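Local coordinates for protein beta sliding clamp (Caulobacter crescentus, PDB 5WCE) that probably tethers DNA polymerases and other proteins to DNA as a ring-shaped head-to-tail homodimer, giving them processivity, at residues Met8-Glu13 with Gly64-Asp69; Ala92-Ser97 with Leu105-Gly110. All blocks are in the same frame, centred on the assembly; numbering follows the deposited sequence.

In the fold
In the N-terminal clamp domain, contact 2 and the 67-69 part of contact 1 share one antiparallel sheet, with strands ordered 67-70, 9-13, 93-97, 105-109 and 112-116; G64-F65 lie on strand 58-65 of another. Contact 1 is at one end of that order and contact 2 joins the third and fourth strands, their centres about 10 Å apart. Strands 9-13 and 93-97 link them directly: I12 O lies 2.8 Å from V94 N and L10 O lies 2.9 Å from L96 N, both probable hydrogen bonds. L10 also packs on L96, so the apolar face runs through both contacts. Their centres lie about 33 and 35 Å from the chain centre, fitting a terminal domain.

Contact 1. Residues Met8-Glu13 with Gly64-Asp69; sequences MKLTIE and GFAQID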
loop_
_atom_site.group_PDB
_atom_site.type_symbol
_atom_site.label_atom_id
_atom_site.label_comp_id
_atom_site.label_asym_id
_atom_site.label_seq_id
_atom_site.Cartn_x
_atom_site.Cartn_y
_atom_site.Cartn_z
ATOM N N MET A 8 -2.177 -34.336 21.721
ATOM C CA MET A 8 -1.061 -33.846 20.823
ATOM C C MET A 8 -0.054 -33.093 21.652
ATOM O O MET A 8 -0.434 -32.246 22.463
ATOM C CB MET A 8 -1.554 -32.964 19.655
ATOM C CG MET A 8 -0.508 -32.731 18.553
ATOM S SD MET A 8 -0.921 -31.414 17.382
ATOM C CE MET A 8 -0.533 -30.046 18.342
ATOM N N LYS A 9 1.226 -33.407 21.447
ATOM C CA LYS A 9 2.333 -32.741 22.126
ATOM C C LYS A 9 3.615 -32.806 21.322
ATOM O O LYS A 9 4.124 -33.912 21.022
ATOM C CB LYS A 9 2.588 -33.361 23.515
ATOM C CG LYS A 9 3.796 -32.811 24.268
ATOM C CD LYS A 9 3.683 -33.103 25.766
ATOM C CE LYS A 9 4.969 -33.590 26.425
ATOM N NZ LYS A 9 5.996 -32.546 26.570
ATOM N N LEU A 10 4.190 -31.636 21.051
ATOM C CA LEU A 10 5.372 -31.554 20.193
ATOM C C LEU A 10 6.168 -30.317 20.406
ATOM O O LEU A 10 5.658 -29.325 20.945
ATOM C CB LEU A 10 4.958 -31.652 18.709
ATOM C CG LEU A 10 4.112 -30.479 18.173
ATOM C CD1 LEU A 10 4.987 -29.369 17.612
ATOM C CD2 LEU A 10 3.100 -30.900 17.131
ATOM N N THR A 11 7.401 -30.348 19.923
ATOM C CA THR A 11 8.245 -29.196 19.860
ATOM C C THR A 11 8.695 -29.031 18.409
ATOM O O THR A 11 8.975 -30.020 17.746
ATOM C CB THR A 11 9.424 -29.335 20.830
ATOM O OG1 THR A 11 8.877 -29.423 22.171
ATOM C CG2 THR A 11 10.350 -28.111 20.775
ATOM N N ILE A 12 8.756 -27.780 17.952
ATOM C CA ILE A 12 9.131 -27.440 16.591
ATOM C C ILE A 12 9.892 -26.128 16.569
ATOM O O ILE A 12 9.590 -25.198 17.350
ATOM C CB ILE A 12 7.877 -27.407 15.662
ATOM C CG1 ILE A 12 8.266 -27.114 14.226
ATOM C CG2 ILE A 12 6.834 -26.398 16.137
ATOM C CD1 ILE A 12 7.135 -27.306 13.262
ATOM N N GLU A 13 10.887 -26.042 15.682
ATOM C CA GLU A 13 11.645 -24.802 15.543
ATOM C C GLU A 13 10.765 -23.709 14.962
ATOM O O GLU A 13 9.997 -23.942 14.038
ATOM C CB GLU A 13 12.915 -25.003 14.699
ATOM C CG GLU A 13 13.913 -25.881 15.461
ATOM C CD GLU A 13 15.215 -26.149 14.699
ATOM O OE1 GLU A 13 15.317 -25.913 13.460
ATOM O OE2 GLU A 13 16.148 -26.630 15.377
ATOM N N GLY A 64 6.300 -29.847 8.192
ATOM C CA GLY A 64 7.587 -29.478 8.776
ATOM C C GLY A 64 8.074 -30.547 9.724
ATOM O O GLY A 64 7.266 -31.285 10.279
ATOM N N PHE A 65 9.394 -30.611 9.931
ATOM C CA PHE A 65 9.969 -31.542 10.915
ATOM C C PHE A 65 9.654 -31.037 12.311
ATOM O O PHE A 65 9.664 -29.811 12.536
ATOM C CB PHE A 65 11.466 -31.637 10.725
ATOM C CG PHE A 65 11.858 -32.262 9.414
ATOM C CD1 PHE A 65 11.485 -33.592 9.126
ATOM C CD2 PHE A 65 12.567 -31.531 8.484
ATOM C CE1 PHE A 65 11.852 -34.169 7.904
ATOM C CE2 PHE A 65 12.917 -32.105 7.252
ATOM C CZ PHE A 65 12.548 -33.414 6.981
ATOM N N ALA A 66 9.341 -31.969 13.205
ATOM C CA ALA A 66 9.054 -31.645 14.597
ATOM C C ALA A 66 9.380 -32.846 15.470
ATOM O O ALA A 66 9.368 -33.996 14.996
ATOM C CB ALA A 66 7.600 -31.294 14.772
ATOM N N GLN A 67 9.642 -32.571 16.739
ATOM C CA GLN A 67 9.788 -33.616 17.724
ATOM C C GLN A 67 8.423 -33.907 18.370
ATOM O O GLN A 67 7.887 -33.078 19.168
ATOM C CB GLN A 67 10.804 -33.178 18.765
ATOM C CG GLN A 67 11.166 -34.290 19.718
ATOM C CD GLN A 67 11.369 -33.752 21.105
ATOM O OE1 GLN A 67 12.513 -33.518 21.523
ATOM N NE2 GLN A 67 10.258 -33.482 21.807
ATOM N N ILE A 68 7.864 -35.079 18.046
ATOM C CA ILE A 68 6.503 -35.426 18.405
ATOM C C ILE A 68 6.549 -36.342 19.630
ATOM O O ILE A 68 7.037 -37.463 19.547
ATOM C CB ILE A 68 5.749 -36.134 17.270
ATOM C CG1 ILE A 68 5.798 -35.343 15.910
ATOM C CG2 ILE A 68 4.307 -36.390 17.667
ATOM C CD1 ILE A 68 5.388 -33.929 16.011
ATOM N N ASP A 69 6.050 -35.866 20.763
ATOM C CA ASP A 69 5.947 -36.696 21.941
ATOM C C ASP A 69 4.666 -37.454 21.934
ATOM O O ASP A 69 4.656 -38.622 22.288
ATOM C CB ASP A 69 6.012 -35.861 23.192
ATOM C CG ASP A 69 7.266 -35.106 23.302
ATOM O OD1 ASP A 69 8.349 -35.609 22.945
ATOM O OD2 ASP A 69 7.163 -33.972 23.779
HETATM O O HOH W 1 11.677 -28.305 13.878
#
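K9 meets D69 through both backbone and side chain. D69 N donates to K9 O at 2.8 Å, a bent bond with 140° at the hydrogen, while K9 NZ forms a salt bridge to D69 OD2 whose hydrogen bond is weak, at 3.3 Å. The lysine chain crosses the carboxylate at a slant, CG and CE touching OD2 as well. L10 sits opposite I68 in a non-hydrogen-bonded antiparallel pair. Their side chains lie alongside, pointing the same way, with I68 CD1 3.6 Å from L10 CB. One residue further along, T11 and Q67 form a hydrogen-bonded pair, their side chains on the opposite face from L10 and I68: T11 N reaches Q67 O at 2.9 Å, and Q67 N returns to T11 O at 2.8 Å. I12 then packs its CB on the methyl of A66 at 4.0 Å. With CG1 anti to its backbone N (chi1 -177°), that branch runs over to F65 O at 3.5 Å. Beyond it a water accepts from E13 N and donates to F65 O. Strand 67-70 is outermost in this antiparallel sheet within the chain; 9-13 pairs on its other edge with 93-97. The chemistry implies a pairing held chiefly by three backbone bonds, with an exposed charged pair at K9-D69 and apolar carbons of L10 and I12 buried beside I68 and A66.

Contact 2. Residues Ala92-Ser97 with Leu105-Gly110; sequences ADVSLS and LVIQAG
The flat groups meeting between S95-S97 and V106-Q108 are backbone peptides, joined by four hydrogen bonds. S95 N donates to Q108 O at 2.8 Å with 168° at the hydrogen, and Q108 N returns to S95 O at 2.9 Å. S97 N donates to V106 O at 2.9 Å, and V106 N reaches S97 O at 2.7 Å. One face of the sheet carries the mixed row of S95, S97, V106 and Q108, where a water joins S95 OG to V106 O. On the other face, L96 and I107 form the non-hydrogen-bonded pair, their side chains lying alongside each other. The first torsion of L96 (chi1 -55°) sets CG beside the backbone N and brings the end of the leucine nearer the facing strand, where CD2 meets I107 CG1 at 3.5 Å. The gamma branch I107 CG2 also touches V94 CG1 at 3.7 Å, so I107 touches both V94 and L96 of the facing strand. Near the A92 end, a second water accepts weakly from G110 N and donates to D93 O. This regular two-stranded pairing, with strand axes 4.8 Å apart, is that of an antiparallel beta hairpin, here within the clamp-domain sheet between strands 9-13 and 112-116.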
loop_
_atom_site.group_PDB
_atom_site.type_symbol
_atom_site.label_atom_id
_atom_site.label_comp_id
_atom_site.label_asym_id
_atom_site.label_seq_id
_atom_site.Cartn_x
_atom_site.Cartn_y
_atom_site.Cartn_z
ATOM N N ALA A 92 13.716 -19.385 18.598
ATOM C CA ALA A 92 12.934 -20.021 19.676
ATOM C C ALA A 92 12.457 -21.416 19.268
ATOM O O ALA A 92 12.029 -21.641 18.123
ATOM C CB ALA A 92 11.717 -19.172 20.011
ATOM N N ASP A 93 12.531 -22.349 20.201
ATOM C CA ASP A 93 11.822 -23.602 20.052
ATOM C C ASP A 93 10.407 -23.369 20.534
ATOM O O ASP A 93 10.226 -22.722 21.549
ATOM C CB ASP A 93 12.471 -24.707 20.916
ATOM C CG ASP A 93 13.628 -25.406 20.216
ATOM O OD1 ASP A 93 13.864 -25.216 18.980
ATOM O OD2 ASP A 93 14.280 -26.187 20.966
ATOM N N VAL A 94 9.436 -23.929 19.818
ATOM C CA VAL A 94 8.024 -23.739 20.104
ATOM C C VAL A 94 7.337 -25.035 20.528
ATOM O O VAL A 94 7.332 -26.007 19.796
ATOM C CB VAL A 94 7.276 -23.151 18.911
ATOM C CG1 VAL A 94 5.843 -22.831 19.315
ATOM C CG2 VAL A 94 8.016 -21.920 18.372
ATOM N N SER A 95 6.744 -25.026 21.714
ATOM C CA SER A 95 6.005 -26.164 22.220
ATOM C C SER A 95 4.509 -25.991 21.876
ATOM O O SER A 95 3.940 -24.906 22.081
ATOM C CB SER A 95 6.241 -26.286 23.738
ATOM O OG SER A 95 5.212 -27.028 24.283
ATOM N N LEU A 96 3.917 -27.024 21.293
ATOM C CA LEU A 96 2.490 -27.104 21.045
ATOM C C LEU A 96 1.928 -28.268 21.826
ATOM O O LEU A 96 2.417 -29.414 21.724
ATOM C CB LEU A 96 2.151 -27.237 19.532
ATOM C CG LEU A 96 2.709 -26.180 18.585
ATOM C CD1 LEU A 96 2.271 -26.431 17.156
ATOM C CD2 LEU A 96 2.308 -24.765 18.952
ATOM N N SER A 97 0.922 -27.976 22.635
ATOM C CA SER A 97 0.339 -28.905 23.583
ATOM C C SER A 97 -1.166 -28.787 23.556
ATOM O O SER A 97 -1.707 -27.712 23.768
ATOM C CB SER A 97 0.775 -28.570 25.010
ATOM O OG SER A 97 1.806 -29.422 25.363
ATOM N N LEU A 105 -5.546 -25.147 22.643
ATOM C CA LEU A 105 -4.161 -25.415 22.182
ATOM C C LEU A 105 -3.197 -24.513 22.987
ATOM O O LEU A 105 -3.400 -23.295 23.057
ATOM C CB LEU A 105 -4.020 -25.099 20.709
ATOM C CG LEU A 105 -2.610 -25.134 20.140
ATOM C CD1 LEU A 105 -2.027 -26.520 20.252
ATOM C CD2 LEU A 105 -2.573 -24.660 18.719
ATOM N N VAL A 106 -2.160 -25.088 23.569
ATOM C CA VAL A 106 -1.177 -24.281 24.332
ATOM C C VAL A 106 0.102 -24.115 23.504
ATOM O O VAL A 106 0.689 -25.116 23.073
ATOM C CB VAL A 106 -0.817 -24.921 25.681
ATOM C CG1 VAL A 106 0.218 -24.064 26.393
ATOM C CG2 VAL A 106 -2.076 -25.076 26.529
ATOM N N ILE A 107 0.505 -22.858 23.282
ATOM C CA ILE A 107 1.696 -22.539 22.517
ATOM C C ILE A 107 2.590 -21.887 23.518
ATOM O O ILE A 107 2.208 -20.854 24.138
ATOM C CB ILE A 107 1.441 -21.568 21.334
ATOM C CG1 ILE A 107 0.417 -22.159 20.360
ATOM C CG2 ILE A 107 2.733 -21.200 20.605
ATOM C CD1 ILE A 107 -0.895 -21.449 20.423
ATOM N N GLN A 108 3.761 -22.479 23.702
ATOM C CA GLN A 108 4.722 -21.924 24.634
ATOM C C GLN A 108 6.095 -21.821 23.994
ATOM O O GLN A 108 6.559 -22.749 23.312
ATOM C CB GLN A 108 4.782 -22.812 25.834
ATOM C CG GLN A 108 5.827 -22.328 26.817
ATOM C CD GLN A 108 5.298 -22.387 28.209
ATOM O OE1 GLN A 108 4.630 -23.372 28.582
ATOM N NE2 GLN A 108 5.540 -21.322 28.981
ATOM N N ALA A 109 6.754 -20.707 24.260
ATOM C CA ALA A 109 8.088 -20.429 23.772
ATOM C C ALA A 109 8.696 -19.320 24.589
ATOM O O ALA A 109 8.121 -18.240 24.686
ATOM C CB ALA A 109 8.033 -19.979 22.335
ATOM N N GLY A 110 9.854 -19.615 25.180
ATOM C CA GLY A 110 10.574 -18.674 26.038
ATOM C C GLY A 110 9.674 -18.402 27.200
ATOM O O GLY A 110 9.190 -19.303 27.823
HETATM O O HOH W 2 11.650 -21.450 23.407
HETATM O O HOH W 3 2.764 -26.048 24.884
#